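Local coordinates for benzoylformate Decarboxylase (Polynucleobacter necessarius, PDB 4K9Q), which probably catalyses the decarboxylation of benzoylformate to benzaldehyde with the help of thiamine diphosphate and a magnesium ion, at residues A142-M147 against R174-R179; E235-P240 against F384-P389; L293-D298 against D309-D314. All coordinates share one frame; numbering follows the deposited sequence.

Contact 1. Residues A142-M147 against R174-R179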
# COMPACT_ATOMS: atom_id res chain seq x y z
N ALA A 142 -4.53 19.35 3.88
CA ALA A 142 -3.09 19.09 4.00
C ALA A 142 -2.50 19.85 5.20
O ALA A 142 -1.81 19.27 6.04
CB ALA A 142 -2.35 19.46 2.70
N TYR A 143 -2.79 21.15 5.28
CA TYR A 143 -2.33 21.97 6.39
C TYR A 143 -2.83 21.43 7.73
O TYR A 143 -2.06 21.29 8.68
CB TYR A 143 -2.80 23.42 6.20
CG TYR A 143 -2.40 24.37 7.31
CD1 TYR A 143 -3.07 24.38 8.53
CD2 TYR A 143 -1.37 25.29 7.12
CE1 TYR A 143 -2.70 25.25 9.54
CE2 TYR A 143 -0.99 26.16 8.13
CZ TYR A 143 -1.67 26.13 9.34
OH TYR A 143 -1.30 27.01 10.34
N ALA A 144 -4.13 21.14 7.79
CA ALA A 144 -4.75 20.64 9.02
C ALA A 144 -4.12 19.34 9.47
O ALA A 144 -3.81 19.16 10.65
CB ALA A 144 -6.24 20.45 8.82
N THR A 145 -3.92 18.43 8.52
CA THR A 145 -3.34 17.12 8.86
C THR A 145 -1.91 17.27 9.37
O THR A 145 -1.51 16.65 10.35
CB THR A 145 -3.36 16.19 7.65
OG1 THR A 145 -4.72 16.03 7.19
CG2 THR A 145 -2.76 14.83 8.01
N ALA A 146 -1.14 18.12 8.70
CA ALA A 146 0.27 18.31 9.05
C ALA A 146 0.45 18.97 10.41
O ALA A 146 1.37 18.63 11.15
CB ALA A 146 0.98 19.13 7.97
N MET A 147 -0.43 19.91 10.74
CA MET A 147 -0.24 20.77 11.91
C MET A 147 -0.80 20.22 13.23
O MET A 147 -0.43 20.70 14.31
CB MET A 147 -0.80 22.16 11.63
CG MET A 147 0.11 22.95 10.67
SD MET A 147 1.70 23.37 11.40
CE MET A 147 1.24 24.81 12.37
N ARG A 174 -9.86 27.12 7.42
CA ARG A 174 -10.24 26.63 8.74
C ARG A 174 -9.05 26.79 9.67
O ARG A 174 -7.95 27.12 9.21
CB ARG A 174 -10.62 25.15 8.67
CG ARG A 174 -11.90 24.87 7.87
CD ARG A 174 -12.26 23.38 7.91
NE ARG A 174 -11.46 22.53 7.02
CZ ARG A 174 -10.63 21.58 7.44
NH1 ARG A 174 -9.99 20.82 6.55
NH2 ARG A 174 -10.44 21.37 8.74
N THR A 175 -9.25 26.58 10.97
CA THR A 175 -8.14 26.48 11.90
C THR A 175 -8.21 25.18 12.71
O THR A 175 -9.28 24.58 12.84
CB THR A 175 -8.05 27.69 12.88
OG1 THR A 175 -9.14 27.63 13.81
CG2 THR A 175 -8.10 29.01 12.12
N VAL A 176 -7.06 24.76 13.24
CA VAL A 176 -6.97 23.52 14.00
C VAL A 176 -6.12 23.73 15.24
O VAL A 176 -5.41 24.74 15.36
CB VAL A 176 -6.33 22.38 13.16
CG1 VAL A 176 -7.18 22.07 11.94
CG2 VAL A 176 -4.89 22.74 12.75
N SER A 177 -6.19 22.79 16.16
CA SER A 177 -5.30 22.78 17.30
C SER A 177 -4.00 22.13 16.87
O SER A 177 -3.99 21.28 15.97
CB SER A 177 -5.91 22.00 18.47
OG SER A 177 -6.14 20.64 18.13
N THR A 178 -2.91 22.51 17.52
CA THR A 178 -1.60 21.96 17.20
C THR A 178 -0.98 21.24 18.39
O THR A 178 0.18 20.82 18.34
CB THR A 178 -0.65 23.07 16.77
OG1 THR A 178 -0.46 23.98 17.86
CG2 THR A 178 -1.23 23.82 15.57
N ARG A 179 -1.77 21.11 19.45
CA ARG A 179 -1.33 20.47 20.68
C ARG A 179 -2.48 19.70 21.30
O ARG A 179 -3.65 20.12 21.18
CB ARG A 179 -0.90 21.51 21.73
CG ARG A 179 0.23 22.42 21.34
CD ARG A 179 0.80 23.11 22.56
NE ARG A 179 -0.17 23.97 23.26
CZ ARG A 179 0.14 24.73 24.31
NH1 ARG A 179 -0.78 25.48 24.90
NH2 ARG A 179 1.39 24.74 24.76
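A144 and M147 at the C-terminal end of helix 135-147 pack against V176 and T178 of the loop between strands 166-167 and 180-181, a buried, mainly apolar contact between helix and extended chain. The helix offers one residue per turn. A144 has only a methyl group, and this short side chain lets the loop come close: V176 CG1 lies 3.6 Å from A144 CB. CG1 stands beside the valine's own backbone N, anti to its carbonyl carbon (chi1 -62°), while the other branch, CG2, turns to M147 and meets its CB at 4.3 Å. A branched valine thus touches two successive turns.

T178 lies alongside M147, both side chains pointing the same way, with CG2 of T178 4.2 Å from CE of M147. The methionine chain is bent at chi2 and chi3, and its CG lies over one face of the Y143 ring, near the rim. The last helical carbonyl also takes part: M147 O receives a CA-H...O contact from T178 CA at 3.4 Å, and Q151 NE2 gives it a conventional hydrogen bond. R174 brings its guanidinium obliquely to A144 CB, with NH2 4.3 Å away, but its NH1 is bound to S303 O of the second subunit.

The helix rests on strand 154-159 through A142, T145 and A146, the methionine is backed by P64 and P91, and the loop also packs on the second subunit, V176 on S310 and S177 on L311 of that chain.

Contact 2. Residues E235-P240 against F384-P389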
# COMPACT_ATOMS: atom_id res chain seq x y z
N GLU A 235 17.70 14.80 18.62
CA GLU A 235 17.97 15.63 17.45
C GLU A 235 18.12 17.11 17.80
O GLU A 235 18.77 17.87 17.07
CB GLU A 235 16.85 15.45 16.42
CG GLU A 235 15.45 15.84 16.94
CD GLU A 235 14.66 14.68 17.51
OE1 GLU A 235 15.25 13.74 18.11
OE2 GLU A 235 13.43 14.70 17.38
N ARG A 236 17.49 17.52 18.91
CA ARG A 236 17.52 18.91 19.36
C ARG A 236 17.62 18.97 20.87
O ARG A 236 16.95 18.22 21.58
CB ARG A 236 16.28 19.65 18.88
CG ARG A 236 16.25 19.84 17.38
CD ARG A 236 14.95 20.39 16.92
NE ARG A 236 14.72 21.72 17.45
CZ ARG A 236 13.65 22.45 17.15
NH1 ARG A 236 12.75 21.95 16.32
NH2 ARG A 236 13.49 23.66 17.67
N THR A 237 18.48 19.86 21.35
CA THR A 237 18.81 19.95 22.77
C THR A 237 17.56 20.10 23.64
O THR A 237 16.78 21.03 23.45
CB THR A 237 19.74 21.16 23.01
OG1 THR A 237 20.84 21.11 22.09
CG2 THR A 237 20.25 21.16 24.43
N PRO A 238 17.36 19.18 24.60
CA PRO A 238 16.16 19.32 25.43
C PRO A 238 16.39 19.97 26.80
O PRO A 238 15.41 20.25 27.50
CB PRO A 238 15.71 17.87 25.62
CG PRO A 238 16.98 17.10 25.61
CD PRO A 238 17.92 17.82 24.67
N PHE A 239 17.64 20.20 27.19
CA PHE A 239 17.93 20.70 28.53
C PHE A 239 19.28 21.44 28.52
O PHE A 239 20.21 21.04 27.81
CB PHE A 239 17.97 19.51 29.50
CG PHE A 239 17.98 19.89 30.97
CD1 PHE A 239 19.16 19.91 31.69
CD2 PHE A 239 16.79 20.18 31.63
CE1 PHE A 239 19.18 20.24 33.04
CE2 PHE A 239 16.80 20.51 32.98
CZ PHE A 239 17.99 20.54 33.69
N PRO A 240 19.40 22.55 29.28
CA PRO A 240 20.68 23.27 29.24
C PRO A 240 21.83 22.37 29.69
O PRO A 240 21.80 21.79 30.78
CB PRO A 240 20.47 24.42 30.25
CG PRO A 240 19.29 24.01 31.08
CD PRO A 240 18.42 23.20 30.16
N PHE A 384 30.79 21.60 22.88
CA PHE A 384 29.68 22.51 22.66
C PHE A 384 28.53 22.15 23.59
O PHE A 384 27.64 21.39 23.24
CB PHE A 384 29.21 22.48 21.19
CG PHE A 384 30.08 23.28 20.25
CD1 PHE A 384 29.84 24.64 20.04
CD2 PHE A 384 31.15 22.69 19.59
CE1 PHE A 384 30.63 25.38 19.18
CE2 PHE A 384 31.94 23.42 18.72
CZ PHE A 384 31.69 24.78 18.52
N ARG A 385 28.56 22.70 24.80
CA ARG A 385 27.49 22.43 25.76
C ARG A 385 26.38 23.46 25.56
O ARG A 385 26.49 24.60 26.01
CB ARG A 385 28.06 22.43 27.18
CG ARG A 385 29.21 21.45 27.30
CD ARG A 385 29.79 21.32 28.69
NE ARG A 385 30.79 20.26 28.71
CZ ARG A 385 31.25 19.68 29.82
NH1 ARG A 385 30.79 20.06 31.01
NH2 ARG A 385 32.16 18.70 29.73
N ILE A 386 25.34 23.04 24.86
CA ILE A 386 24.26 23.92 24.42
C ILE A 386 23.40 24.35 25.60
O ILE A 386 22.85 23.50 26.30
CB ILE A 386 23.37 23.18 23.40
CG1 ILE A 386 24.23 22.61 22.26
CG2 ILE A 386 22.25 24.09 22.87
CD1 ILE A 386 24.98 23.66 21.46
N ASN A 387 23.28 25.66 25.82
CA ASN A 387 22.55 26.15 26.99
C ASN A 387 21.42 27.13 26.68
O ASN A 387 20.94 27.84 27.56
CB ASN A 387 23.52 26.74 28.03
CG ASN A 387 24.28 27.94 27.53
OD1 ASN A 387 23.97 28.51 26.48
ND2 ASN A 387 25.28 28.36 28.30
N GLN A 388 20.99 27.13 25.42
CA GLN A 388 19.85 27.94 24.99
C GLN A 388 18.99 27.10 24.07
O GLN A 388 19.50 26.23 23.37
CB GLN A 388 20.31 29.21 24.27
CG GLN A 388 21.09 30.21 25.12
CD GLN A 388 20.29 30.73 26.31
OE1 GLN A 388 19.06 30.78 26.29
NE2 GLN A 388 21.00 31.12 27.37
N PRO A 389 17.66 27.35 24.07
CA PRO A 389 16.77 26.66 23.14
C PRO A 389 17.03 27.10 21.69
O PRO A 389 17.70 28.12 21.46
CB PRO A 389 15.37 27.13 23.58
CG PRO A 389 15.62 28.47 24.18
CD PRO A 389 16.95 28.36 24.88
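P240 and N387 mark the point where two irregular chain segments pass closest, their CA atoms 4.1 Å apart. The backbones approach without a direct hydrogen bond between the segments. P240 CA lies 3.7 Å from I386 O, and F239 O stands 3.9 Å from the same oxygen, two acceptors side by side. Proline has no N-H to offer here, and the polar link is made one residue later: I386 has a backbone hydrogen bond with E241, and its N is also bound to E241 OE1.

Among the side chains, T237 and I386 carry the contact and cross obliquely. T237 OG1 touches I386 CG2 at 3.4 Å and I386 CB at 3.5 Å, while its CG2 methyl lies 3.9 Å from that CB. In the threonine, chi1 of -51° sets the hydroxyl beside the backbone N and anti to the carbonyl carbon, which leaves CG2 anti to N; both arms of its fork therefore reach the isoleucine. I386 also places CG2 anti to its backbone N and meets the fork with its beta-branched base rather than with the end of its chain. Two beta-branched residues suit this place because their bulk lies close to the backbone.

The rigid P240 ring packs its CB 4.4 Å from N387 CB and, within its own segment, lays CD over one face of the F239 ring, near the rim. The N387 amide turns away to D242, with ND2 as donor.

The contact joins the central domain to the C-terminal thiamine diphosphate-binding domain. T237 and I386 both rest on F392 of strand 392-393, and P240 packs on W214 and I218 of helix 214-224.

Contact 3. Residues L293-D298 against D309-D314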
# COMPACT_ATOMS: atom_id res chain seq x y z
N LEU A 293 8.43 5.58 33.45
CA LEU A 293 7.30 6.35 32.94
C LEU A 293 7.73 7.00 31.64
O LEU A 293 8.89 7.42 31.51
CB LEU A 293 6.88 7.44 33.93
CG LEU A 293 6.57 6.97 35.35
CD1 LEU A 293 6.27 8.15 36.25
CD2 LEU A 293 5.41 6.00 35.33
N GLN A 294 6.81 7.09 30.67
CA GLN A 294 7.09 7.74 29.38
C GLN A 294 5.99 8.74 29.01
O GLN A 294 4.81 8.43 29.12
CB GLN A 294 7.18 6.69 28.26
CG GLN A 294 7.53 7.30 26.90
CD GLN A 294 7.41 6.32 25.74
OE1 GLN A 294 6.86 5.23 25.89
NE2 GLN A 294 7.93 6.71 24.58
N VAL A 295 6.39 9.93 28.56
CA VAL A 295 5.47 10.89 27.95
C VAL A 295 5.99 11.18 26.55
O VAL A 295 7.17 11.49 26.38
CB VAL A 295 5.44 12.23 28.73
CG1 VAL A 295 4.66 13.31 27.97
CG2 VAL A 295 4.86 12.02 30.13
N SER A 296 5.13 11.04 25.54
CA SER A 296 5.48 11.42 24.17
C SER A 296 4.27 12.09 23.55
O SER A 296 3.14 11.78 23.93
CB SER A 296 5.88 10.19 23.34
OG SER A 296 6.09 10.54 21.98
N ASP A 297 4.49 12.98 22.59
CA ASP A 297 3.35 13.60 21.92
C ASP A 297 2.85 12.75 20.74
O ASP A 297 1.88 13.10 20.08
CB ASP A 297 3.66 15.05 21.50
CG ASP A 297 4.75 15.14 20.45
OD1 ASP A 297 4.82 14.25 19.57
OD2 ASP A 297 5.54 16.12 20.51
N ASP A 298 3.52 11.62 20.51
CA ASP A 298 3.26 10.76 19.36
C ASP A 298 2.80 9.37 19.81
O ASP A 298 3.60 8.60 20.35
CB ASP A 298 4.57 10.64 18.56
CG ASP A 298 4.42 9.83 17.29
OD1 ASP A 298 3.33 9.29 17.01
OD2 ASP A 298 5.44 9.73 16.55
N ASP A 309 5.19 2.48 31.71
CA ASP A 309 3.84 3.03 31.67
C ASP A 309 3.90 4.39 30.97
O ASP A 309 4.69 5.26 31.35
CB ASP A 309 3.27 3.19 33.08
CG ASP A 309 3.30 1.88 33.86
OD1 ASP A 309 2.74 0.88 33.37
OD2 ASP A 309 3.90 1.85 34.95
N SER A 310 3.08 4.56 29.95
CA SER A 310 3.15 5.76 29.13
C SER A 310 1.85 6.56 29.11
O SER A 310 0.78 6.05 29.45
CB SER A 310 3.51 5.38 27.69
OG SER A 310 2.50 4.55 27.13
N LEU A 311 1.97 7.82 28.71
CA LEU A 311 0.81 8.61 28.32
C LEU A 311 1.17 9.47 27.11
O LEU A 311 2.35 9.79 26.89
CB LEU A 311 0.29 9.47 29.48
CG LEU A 311 1.18 10.58 30.05
CD1 LEU A 311 1.10 11.84 29.20
CD2 LEU A 311 0.77 10.91 31.48
N VAL A 312 0.16 9.82 26.31
CA VAL A 312 0.39 10.70 25.16
C VAL A 312 0.05 12.13 25.53
O VAL A 312 -1.05 12.42 26.04
CB VAL A 312 -0.44 10.27 23.93
CG1 VAL A 312 -0.01 11.05 22.68
CG2 VAL A 312 -0.31 8.77 23.69
N SER A 313 0.99 13.04 25.30
CA SER A 313 0.80 14.45 25.62
C SER A 313 1.89 15.31 24.99
O SER A 313 3.04 14.89 24.87
CB SER A 313 0.85 14.66 27.13
OG SER A 313 0.68 16.02 27.46
N ASP A 314 1.50 16.52 24.61
CA ASP A 314 2.47 17.58 24.36
C ASP A 314 3.39 17.69 25.58
O ASP A 314 2.92 17.65 26.72
CB ASP A 314 1.75 18.91 24.13
CG ASP A 314 2.70 20.04 23.82
OD1 ASP A 314 3.05 20.21 22.63
OD2 ASP A 314 3.08 20.78 24.76
O HOH W 1 5.47 17.85 22.66
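D297 and D314, in the loops that follow the two strands, hold two carboxylates near each other without contact, D297 OD2 and D314 OD1 being 5.2 Å apart with a water between them. The water donates to D297 OD2 at 2.8 Å and only weakly to D314 OD1. K89 forms a salt bridge with D297 OD1 and Q149 binds D314 OD1, which probably eases the meeting of like charges.

Behind them lies a parallel ladder, the strand axes inclined by 18°. Q294 is gripped at both backbone ends: its N donates to D309 O (2.9 Å), and its O accepts from L311 N in a bond nearly along the C=O axis. S296 N to L311 O is weak at 3.3 Å, whereas S313 N reaches S296 O at 2.8 Å from above the carbonyl plane.

V295 and L311 lie side by side, with V295 CG2 3.9 Å from L311 CD1. In L311, chi1 64° and chi2 81° together bring CD1 to both valine methyls. With an alanine in place of V295, L311 CD1 would probably lose the two methyls it packs on, and a gap is likely to open beside F318.

L293 and L311 pack on F190 of helix 184-196; Q294, S310 and V312 meet T302 of helix 299-303, which links the strands in a beta-alpha-beta unit, and D298 and D314 N-cap helices 299-303 and 315-323.

All three contacts are largely buried, but contact 2 lies nearer the centre of the chain than the other two. Contact 3 is built from backbone hydrogen bonds within a single sheet, whereas contacts 1 and 2 rely on van der Waals packing, with at least one irregular segment each. Contact 2 spans two domains and touches no other subunit. Contacts 1 and 3 both face the second subunit and are matched there: S177 and T175 of one chain bond V312 and D309 of the other. Within one chain these two also touch, R179 CD lying 3.7 Å from D314 OD1. Contacts 2 and 3 share the central domain but stay about 9 Å apart at their nearest atoms.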